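Local coordinates for protein putative laminarinase (PDB 2W39) that probably hydrolyses beta-glucans such as laminarin and lichenin as an extracellular family 16 glycoside hydrolase of a white-rot fungus, at residues A[97-102]-A[255-260]; A[101-106]-A[115-120]; A[197-202]-A[222-227]. All blocks are in the same frame, centred on the assembly; numbering follows the deposited sequence.

In the fold
The three contacts belong to the two facing sheets of a GH16 beta-sandwich. Contact 2 is the core one, entirely buried, and joins two neighbouring strands by backbone bonds while acidic and aromatic side chains line the sugar site. Contact 1 starts from the same strand, sharing Ala101 and Ala102, but is only partly buried: a short helix packs on a tryptophan, with aromatic and apolar contact in place of sheet pairing. Contact 3 lies in the other sheet, about 26 Å from contact 1 centre to centre, where a loop clasps a tryptophan near the surface. It still meets contact 2 through Val198 against Ile118, across the sandwich interior.

Contact 1 (A[97-102]-A[255-260]); sequences GTWPAA and GDWAGQ. With BGC (beta-D-glucopyranose), chain B; LGC (D-glucono-1,5-lactone), chain D.
Trp99 of strand 98-102 and Trp257 of the short helix near 255-258 bring two indoles together at about a right angle beside the bound sugar. The aromatic contact is an offset edge-to-face pair, planes at 80°, in which Trp257 turns its edge to the face of Trp99. Trp257 CB also makes a CH-pi contact, 3.8 Å from the centroid of the Trp99 six-membered ring. With CG anti to the backbone N (chi1 -178°), Trp99 reaches from the strand to the helix.

Apolar and backbone packing completes the contact. From the helical turn the small methyl of Ala258 lets the strand come close, its CB 4.0 Å from Trp99 CB and 3.9 Å from Gly97 O. Trp99 CZ3 comes within 3.4 Å of Trp257 N. Gly255 brings its bare backbone against the Trp99 rim, and its phi of 75° is one that glycine adopts readily.

Polar groups find partners outside the pair. Asn123 bridges the segments, accepting from Gly97 N through OD1 and donating to Ala258 O through ND2. Asp256 OD2 is hydrogen-bonded to His28 ND1. Trp99 NE1 is hydrogen-bonded to Glu120 OE2 and lies 3.2 Å from O6 of the beta-glucopyranose. Direct contact between helix and strand is thus aromatic and apolar, while the indole N-H is spent on Glu120, a residue of the sugar pocket, so the packing probably helps to set that carboxylate beside the ligand.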
# COMPACT_ATOMS: atom_id res chain seq x y z
N GLY A 97 6.18 -14.70 2.99
CA GLY A 97 6.62 -14.29 1.67
C GLY A 97 5.85 -13.13 1.09
O GLY A 97 6.28 -12.53 0.11
N THR A 98 4.70 -12.78 1.68
CA THR A 98 3.88 -11.74 1.09
C THR A 98 4.43 -10.34 1.32
O THR A 98 4.99 -10.04 2.38
CB THR A 98 2.41 -11.77 1.59
OG1 THR A 98 2.35 -11.57 3.00
CG2 THR A 98 1.70 -13.07 1.21
N TRP A 99 4.25 -9.50 0.30
CA TRP A 99 4.67 -8.11 0.34
C TRP A 99 3.60 -7.28 -0.38
O TRP A 99 3.72 -6.95 -1.57
CB TRP A 99 6.05 -7.96 -0.28
CG TRP A 99 6.63 -6.58 -0.26
CD1 TRP A 99 6.11 -5.43 0.30
CD2 TRP A 99 7.87 -6.20 -0.87
NE1 TRP A 99 6.95 -4.36 0.06
CE2 TRP A 99 8.04 -4.81 -0.65
CE3 TRP A 99 8.84 -6.90 -1.59
CZ2 TRP A 99 9.15 -4.10 -1.14
CZ3 TRP A 99 9.95 -6.19 -2.07
CH2 TRP A 99 10.10 -4.82 -1.84
N PRO A 100 2.51 -6.99 0.34
CA PRO A 100 1.44 -6.17 -0.22
C PRO A 100 1.74 -4.68 -0.05
O PRO A 100 2.46 -4.30 0.87
CB PRO A 100 0.24 -6.55 0.64
CG PRO A 100 0.84 -6.83 2.01
CD PRO A 100 2.20 -7.41 1.72
N ALA A 101 1.15 -3.86 -0.92
CA ALA A 101 1.26 -2.42 -0.76
C ALA A 101 0.09 -1.68 -1.39
O ALA A 101 -0.45 -2.10 -2.42
CB ALA A 101 2.59 -1.91 -1.35
N ALA A 102 -0.27 -0.56 -0.76
CA ALA A 102 -1.15 0.45 -1.36
C ALA A 102 -0.35 1.75 -1.25
O ALA A 102 0.10 2.13 -0.16
CB ALA A 102 -2.48 0.55 -0.62
N GLY A 255 11.52 -11.05 -3.04
CA GLY A 255 12.08 -9.82 -3.59
C GLY A 255 12.93 -9.04 -2.62
O GLY A 255 13.35 -9.56 -1.58
N ASP A 256 13.15 -7.78 -2.94
CA ASP A 256 14.25 -7.05 -2.33
C ASP A 256 14.07 -6.71 -0.84
O ASP A 256 15.05 -6.38 -0.16
CB ASP A 256 14.56 -5.81 -3.16
CG ASP A 256 14.95 -6.15 -4.59
OD1 ASP A 256 15.50 -7.26 -4.83
OD2 ASP A 256 14.69 -5.31 -5.47
N TRP A 257 12.84 -6.79 -0.34
CA TRP A 257 12.59 -6.67 1.09
C TRP A 257 12.19 -8.03 1.66
O TRP A 257 12.95 -8.62 2.42
CB TRP A 257 11.57 -5.55 1.37
CG TRP A 257 11.29 -5.27 2.83
CD1 TRP A 257 11.91 -5.81 3.92
CD2 TRP A 257 10.32 -4.34 3.35
NE1 TRP A 257 11.39 -5.29 5.08
CE2 TRP A 257 10.40 -4.39 4.76
CE3 TRP A 257 9.38 -3.49 2.75
CZ2 TRP A 257 9.58 -3.62 5.58
CZ3 TRP A 257 8.56 -2.73 3.57
CH2 TRP A 257 8.67 -2.80 4.97
N ALA A 258 11.02 -8.54 1.27
CA ALA A 258 10.45 -9.74 1.90
C ALA A 258 11.30 -10.99 1.75
O ALA A 258 11.24 -11.89 2.60
CB ALA A 258 9.03 -10.00 1.38
N GLY A 259 12.07 -11.06 0.66
CA GLY A 259 12.82 -12.27 0.34
C GLY A 259 14.19 -12.40 0.98
O GLY A 259 14.80 -13.47 0.89
N GLN A 260 14.67 -11.34 1.61
CA GLN A 260 15.97 -11.42 2.30
C GLN A 260 15.89 -12.49 3.38
O GLN A 260 14.97 -12.50 4.18
CB GLN A 260 16.32 -10.10 2.95
CG GLN A 260 16.66 -9.00 1.98
CD GLN A 260 17.17 -7.77 2.67
OE1 GLN A 260 18.13 -7.83 3.44
NE2 GLN A 260 16.55 -6.63 2.40
C2 BGC B . 9.59 0.56 -2.78
C3 BGC B . 8.90 0.37 -4.13
C4 BGC B . 7.84 -0.72 -3.98
C5 BGC B . 6.76 -0.15 -3.07
C6 BGC B . 5.59 -1.12 -2.92
C1 BGC B . 8.67 0.49 -1.54
O1 BGC B . 9.23 -0.42 -0.58
O2 BGC B . 10.30 1.81 -2.78
O3 BGC B . 9.85 0.03 -5.16
O4 BGC B . 7.29 -1.08 -5.24
O5 BGC B . 7.29 0.13 -1.76
O6 BGC B . 5.91 -2.11 -1.94
C1 LGC D . 8.80 0.87 -1.93
C2 LGC D . 9.67 0.81 -3.15
O5 LGC D . 7.39 0.50 -1.92
O1 LGC D . 9.30 1.24 -0.87
O2 LGC D . 10.31 2.07 -3.38
C3 LGC D . 8.85 0.36 -4.37
O3 LGC D . 9.73 -0.14 -5.39
C4 LGC D . 7.84 -0.71 -3.96
O4 LGC D . 7.25 -1.34 -5.09
C5 LGC D . 6.77 -0.02 -3.11
C6 LGC D . 5.60 -0.90 -2.68
O6 LGC D . 6.03 -2.08 -2.00

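Contact 2 (A[101-106]-A[115-120]); sequences AAWETD and EVDIIE. With LGC (D-glucono-1,5-lactone), chain D; BGC (beta-D-glucopyranose), chain B.
Trp103 and Asp117 form a non-hydrogen-bonded pair, their side chains side by side, in the antiparallel hairpin of strands 101-105 and 115-117, whose second strand, with the sequence EVDIIE, matches the GH16 signature motif. A classic beta bulge interrupts the pairing: Ile118 N and Ile119 N both donate to Ala102 O, at 2.9 and 3.0 Å from it. The extra residue lets Glu115, Asp117 and Glu120 all point to the sugar-binding face. The other face is lined by Ala102, Glu104, Val116 and Ile119; Ala102 is small enough to let Ile119 lie against it, and Glu104 OE2 is hydrogen-bonded to His83 NE2. Glu115, extended beyond CG, is held by Trp110 NE1 through OE1, and Glu115 OE1 lies 2.6 Å from O2 of the lactone.

Trp103 can be followed outward. Trp103 CB sits 3.3 Å from Val116 O and beside the Asp117 carboxylate. CG lies between the backbone N and the carbonyl carbon (chi1 57°), which lays the indole along the sheet as a platform for the ligand. The lactone and the glucose are alternative occupants of one site, and C6 of either rides over one ring face, 3.6 Å above the plane. NE1 is hydrogen-bonded to Asn250 OD1 on the adjoining strand, which holds the rotation of the ring. On the benzene side, Trp103 CE3 approaches Glu115 OE2 at 3.5 Å, with ring and carboxylate planes 46° apart. A flat, broad side chain suits this place, because it can rest beside an acid and still offer a face to the sugar. CZ3 stays against the Glu115 carboxylate, CZ2 reaches O4 of the sugar, and Trp103 CH2 is 3.4 Å from O4 of the glucose.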
# COMPACT_ATOMS: atom_id res chain seq x y z
N ALA A 101 1.15 -3.86 -0.92
CA ALA A 101 1.26 -2.42 -0.76
C ALA A 101 0.09 -1.68 -1.39
O ALA A 101 -0.45 -2.10 -2.42
CB ALA A 101 2.59 -1.91 -1.35
N ALA A 102 -0.27 -0.56 -0.76
CA ALA A 102 -1.15 0.45 -1.36
C ALA A 102 -0.35 1.75 -1.25
O ALA A 102 0.10 2.13 -0.16
CB ALA A 102 -2.48 0.55 -0.62
N TRP A 103 -0.15 2.42 -2.38
CA TRP A 103 0.85 3.48 -2.45
C TRP A 103 0.57 4.38 -3.62
O TRP A 103 -0.32 4.13 -4.42
CB TRP A 103 2.25 2.85 -2.47
CG TRP A 103 2.54 1.87 -3.56
CD1 TRP A 103 1.95 0.64 -3.76
CD2 TRP A 103 3.61 1.96 -4.49
NE1 TRP A 103 2.56 -0.01 -4.81
CE2 TRP A 103 3.59 0.77 -5.27
CE3 TRP A 103 4.59 2.92 -4.75
CZ2 TRP A 103 4.52 0.52 -6.27
CZ3 TRP A 103 5.53 2.66 -5.74
CH2 TRP A 103 5.47 1.48 -6.49
N GLU A 104 1.38 5.43 -3.72
CA GLU A 104 1.32 6.34 -4.87
C GLU A 104 2.73 6.63 -5.33
O GLU A 104 3.65 6.76 -4.52
CB GLU A 104 0.64 7.68 -4.54
CG GLU A 104 -0.76 7.53 -4.02
CD GLU A 104 -1.47 8.86 -3.84
OE1 GLU A 104 -0.83 9.92 -3.95
OE2 GLU A 104 -2.71 8.83 -3.59
N THR A 105 2.90 6.74 -6.64
CA THR A 105 4.17 7.17 -7.20
C THR A 105 4.00 7.65 -8.63
O THR A 105 2.91 7.55 -9.20
CB THR A 105 5.22 6.02 -7.12
OG1 THR A 105 6.53 6.56 -7.32
CG2 THR A 105 4.95 4.96 -8.19
N ASP A 106 5.09 8.17 -9.18
CA ASP A 106 5.23 8.39 -10.60
C ASP A 106 6.34 7.45 -11.08
O ASP A 106 7.54 7.69 -10.85
CB ASP A 106 5.57 9.87 -10.82
CG ASP A 106 5.69 10.25 -12.27
OD1 ASP A 106 5.85 9.36 -13.11
OD2 ASP A 106 5.63 11.47 -12.56
N GLU A 115 7.31 9.09 -3.96
CA GLU A 115 6.58 7.86 -3.65
C GLU A 115 6.07 8.01 -2.24
O GLU A 115 6.82 8.43 -1.35
CB GLU A 115 7.50 6.64 -3.74
CG GLU A 115 6.88 5.35 -3.23
CD GLU A 115 7.81 4.16 -3.27
OE1 GLU A 115 8.90 4.23 -3.88
OE2 GLU A 115 7.45 3.11 -2.70
N VAL A 116 4.79 7.71 -2.01
CA VAL A 116 4.27 7.60 -0.65
C VAL A 116 3.63 6.23 -0.48
O VAL A 116 2.68 5.87 -1.20
CB VAL A 116 3.29 8.74 -0.25
CG1 VAL A 116 2.19 8.94 -1.30
CG2 VAL A 116 2.70 8.45 1.14
N ASP A 117 4.16 5.48 0.47
CA ASP A 117 3.64 4.15 0.80
C ASP A 117 2.67 4.32 1.95
O ASP A 117 3.04 4.82 3.01
CB ASP A 117 4.77 3.20 1.18
CG ASP A 117 5.85 3.16 0.11
OD1 ASP A 117 5.51 2.99 -1.08
OD2 ASP A 117 7.02 3.35 0.44
N ILE A 118 1.42 3.93 1.71
CA ILE A 118 0.33 4.14 2.66
C ILE A 118 0.09 2.88 3.50
O ILE A 118 0.00 2.96 4.73
CB ILE A 118 -0.96 4.57 1.90
CG1 ILE A 118 -0.69 5.85 1.10
CG2 ILE A 118 -2.10 4.73 2.89
CD1 ILE A 118 -1.79 6.20 0.08
N ILE A 119 -0.01 1.74 2.82
CA ILE A 119 -0.06 0.43 3.46
C ILE A 119 1.11 -0.36 2.92
O ILE A 119 1.26 -0.49 1.71
CB ILE A 119 -1.36 -0.33 3.14
CG1 ILE A 119 -2.59 0.56 3.42
CG2 ILE A 119 -1.39 -1.64 3.94
CD1 ILE A 119 -3.92 -0.08 3.02
N GLU A 120 1.95 -0.90 3.79
CA GLU A 120 3.07 -1.72 3.32
C GLU A 120 3.69 -2.51 4.45
O GLU A 120 3.88 -2.00 5.55
CB GLU A 120 4.18 -0.83 2.73
CG GLU A 120 5.18 -1.65 1.91
CD GLU A 120 6.36 -0.87 1.37
OE1 GLU A 120 6.57 0.29 1.78
OE2 GLU A 120 7.09 -1.46 0.53
C1 LGC D . 8.80 0.87 -1.93
C2 LGC D . 9.67 0.81 -3.15
O5 LGC D . 7.39 0.50 -1.92
O1 LGC D . 9.30 1.24 -0.87
O2 LGC D . 10.31 2.07 -3.38
C3 LGC D . 8.85 0.36 -4.37
O3 LGC D . 9.73 -0.14 -5.39
C4 LGC D . 7.84 -0.71 -3.96
O4 LGC D . 7.25 -1.34 -5.09
C5 LGC D . 6.77 -0.02 -3.11
C6 LGC D . 5.60 -0.90 -2.68
O6 LGC D . 6.03 -2.08 -2.00
C2 BGC B . 9.59 0.56 -2.78
C3 BGC B . 8.90 0.37 -4.13
C4 BGC B . 7.84 -0.72 -3.98
C5 BGC B . 6.76 -0.15 -3.07
C6 BGC B . 5.59 -1.12 -2.92
C1 BGC B . 8.67 0.49 -1.54
O1 BGC B . 9.23 -0.42 -0.58
O2 BGC B . 10.30 1.81 -2.78
O3 BGC B . 9.85 0.03 -5.16
O4 BGC B . 7.29 -1.08 -5.24
O5 BGC B . 7.29 0.13 -1.76
O6 BGC B . 5.91 -2.11 -1.94

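Contact 3 (A[197-202]-A[222-227]); sequences KVWFFP and DNWGTP
Trp199 is clasped between Trp224 and Pro227 where a loop folds over strand 197-202, part of the antiparallel sheet of the GH16 beta-sandwich that lies away from the sugar site. Alternation along the strand divides its side chains. Val198 and Phe200 point away from the loop, and both meet Tyr187, while Lys197, Trp199 and Phe201 attend to the loop.

The tight part is the indole of Trp199, covered on opposite faces. Over one face, Pro227 CA makes a CH-pi contact 3.7 Å from the centroid of the Trp199 five-membered ring. Against the other comes the edge of Trp224, an edge-to-face pair with planes at 78° in which Trp224 CE3 is 3.7 Å from Trp199 CZ3. Proline suits its place: the compact ring lies against the strand, with Pro227 CB 3.6 Å from Val198 O. Trp224 is held through its NE1, hydrogen-bonded to Asp211 OD2 of helix 210-214, leaving the six-membered ring to meet Trp199.

Toward solvent the contact thins. Lys197 lays its aliphatic chain obliquely across Pro227, Lys197 CB to Pro227 CB 3.9 Å, so that its carbons serve as packing, and it also makes a cation-pi contact with Phe195. Phe201 contributes little more than its CZ, with Phe201 CZ 3.8 Å from Trp224 O. Gly225 and Thr226 are exposed and offer few side-chain atoms, yet a backbone carbonyl from this thin loop closes the tight part at the indole edge. A phi of 74°, readily taken by glycine, accompanies the turn that brings it there. Trp199 NE1 donates to Gly225 O at 3.0 Å, nearly straight at 173°, with the oxygen close to the indole plane but the donor well above the carbonyl plane.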
# COMPACT_ATOMS: atom_id res chain seq x y z
N LYS A 197 0.10 13.44 5.14
CA LYS A 197 -0.40 12.80 6.36
C LYS A 197 -1.06 11.48 6.01
O LYS A 197 -1.74 11.38 4.98
CB LYS A 197 -1.44 13.68 7.07
CG LYS A 197 -0.85 14.92 7.73
CD LYS A 197 -1.92 15.84 8.28
CE LYS A 197 -1.28 17.13 8.81
NZ LYS A 197 -2.30 18.08 9.32
N VAL A 198 -0.89 10.49 6.87
CA VAL A 198 -1.64 9.24 6.77
C VAL A 198 -2.34 9.01 8.10
O VAL A 198 -1.71 9.15 9.16
CB VAL A 198 -0.74 8.02 6.43
CG1 VAL A 198 -1.54 6.74 6.37
CG2 VAL A 198 0.02 8.22 5.13
N TRP A 199 -3.61 8.62 8.03
CA TRP A 199 -4.35 8.17 9.21
C TRP A 199 -4.74 6.71 9.01
O TRP A 199 -5.21 6.33 7.93
CB TRP A 199 -5.66 8.93 9.38
CG TRP A 199 -5.59 10.38 9.71
CD1 TRP A 199 -5.78 10.95 10.94
CD2 TRP A 199 -5.39 11.47 8.79
NE1 TRP A 199 -5.69 12.32 10.84
CE2 TRP A 199 -5.45 12.66 9.53
CE3 TRP A 199 -5.18 11.54 7.40
CZ2 TRP A 199 -5.32 13.93 8.94
CZ3 TRP A 199 -5.05 12.78 6.81
CH2 TRP A 199 -5.12 13.96 7.58
N PHE A 200 -4.60 5.92 10.07
CA PHE A 200 -5.20 4.61 10.13
C PHE A 200 -6.26 4.56 11.22
O PHE A 200 -5.99 4.95 12.35
CB PHE A 200 -4.16 3.53 10.46
CG PHE A 200 -4.79 2.19 10.71
CD1 PHE A 200 -5.57 1.59 9.71
CD2 PHE A 200 -4.71 1.58 11.95
CE1 PHE A 200 -6.21 0.39 9.95
CE2 PHE A 200 -5.38 0.36 12.18
CZ PHE A 200 -6.10 -0.20 11.16
N PHE A 201 -7.45 4.05 10.89
CA PHE A 201 -8.50 3.76 11.86
C PHE A 201 -8.92 2.31 11.74
O PHE A 201 -9.36 1.89 10.67
CB PHE A 201 -9.72 4.66 11.67
CG PHE A 201 -9.42 6.09 12.00
CD1 PHE A 201 -9.04 6.98 11.01
CD2 PHE A 201 -9.46 6.53 13.31
CE1 PHE A 201 -8.71 8.30 11.33
CE2 PHE A 201 -9.15 7.83 13.63
CZ PHE A 201 -8.77 8.71 12.64
N PRO A 202 -8.78 1.53 12.82
CA PRO A 202 -9.30 0.16 12.90
C PRO A 202 -10.79 0.06 12.56
O PRO A 202 -11.56 1.00 12.82
CB PRO A 202 -9.06 -0.21 14.37
CG PRO A 202 -7.84 0.59 14.74
CD PRO A 202 -8.07 1.90 14.06
N ASP A 222 -9.60 18.87 8.75
CA ASP A 222 -9.41 19.60 10.02
C ASP A 222 -10.02 18.85 11.19
O ASP A 222 -9.63 19.06 12.35
CB ASP A 222 -10.09 20.99 9.98
CG ASP A 222 -9.39 21.98 9.07
OD1 ASP A 222 -9.90 23.12 8.94
OD2 ASP A 222 -8.34 21.64 8.48
N ASN A 223 -11.00 18.00 10.88
CA ASN A 223 -11.81 17.29 11.85
C ASN A 223 -11.35 15.87 12.15
O ASN A 223 -12.02 15.14 12.87
CB ASN A 223 -13.27 17.27 11.38
CG ASN A 223 -13.88 18.67 11.32
OD1 ASN A 223 -13.52 19.55 12.11
ND2 ASN A 223 -14.80 18.87 10.39
N TRP A 224 -10.18 15.49 11.63
CA TRP A 224 -9.78 14.09 11.64
C TRP A 224 -8.86 13.68 12.77
O TRP A 224 -8.49 12.51 12.89
CB TRP A 224 -9.14 13.77 10.29
CG TRP A 224 -10.12 13.72 9.16
CD1 TRP A 224 -11.42 14.17 9.14
CD2 TRP A 224 -9.86 13.21 7.86
NE1 TRP A 224 -11.98 13.94 7.91
CE2 TRP A 224 -11.04 13.36 7.09
CE3 TRP A 224 -8.73 12.65 7.25
CZ2 TRP A 224 -11.14 12.92 5.76
CZ3 TRP A 224 -8.82 12.23 5.93
CH2 TRP A 224 -10.02 12.36 5.19
N GLY A 225 -8.49 14.62 13.63
CA GLY A 225 -7.55 14.33 14.70
C GLY A 225 -6.12 14.19 14.20
O GLY A 225 -5.81 14.39 13.02
N THR A 226 -5.24 13.80 15.10
CA THR A 226 -3.83 13.69 14.81
C THR A 226 -3.56 12.53 13.84
O THR A 226 -4.07 11.43 14.04
CB THR A 226 -3.08 13.51 16.12
OG1 THR A 226 -3.26 14.71 16.87
CG2 THR A 226 -1.61 13.24 15.91
N PRO A 227 -2.73 12.77 12.81
CA PRO A 227 -2.42 11.69 11.88
C PRO A 227 -1.55 10.60 12.50
O PRO A 227 -0.84 10.82 13.49
CB PRO A 227 -1.67 12.41 10.75
CG PRO A 227 -1.03 13.57 11.43
CD PRO A 227 -2.05 14.03 12.45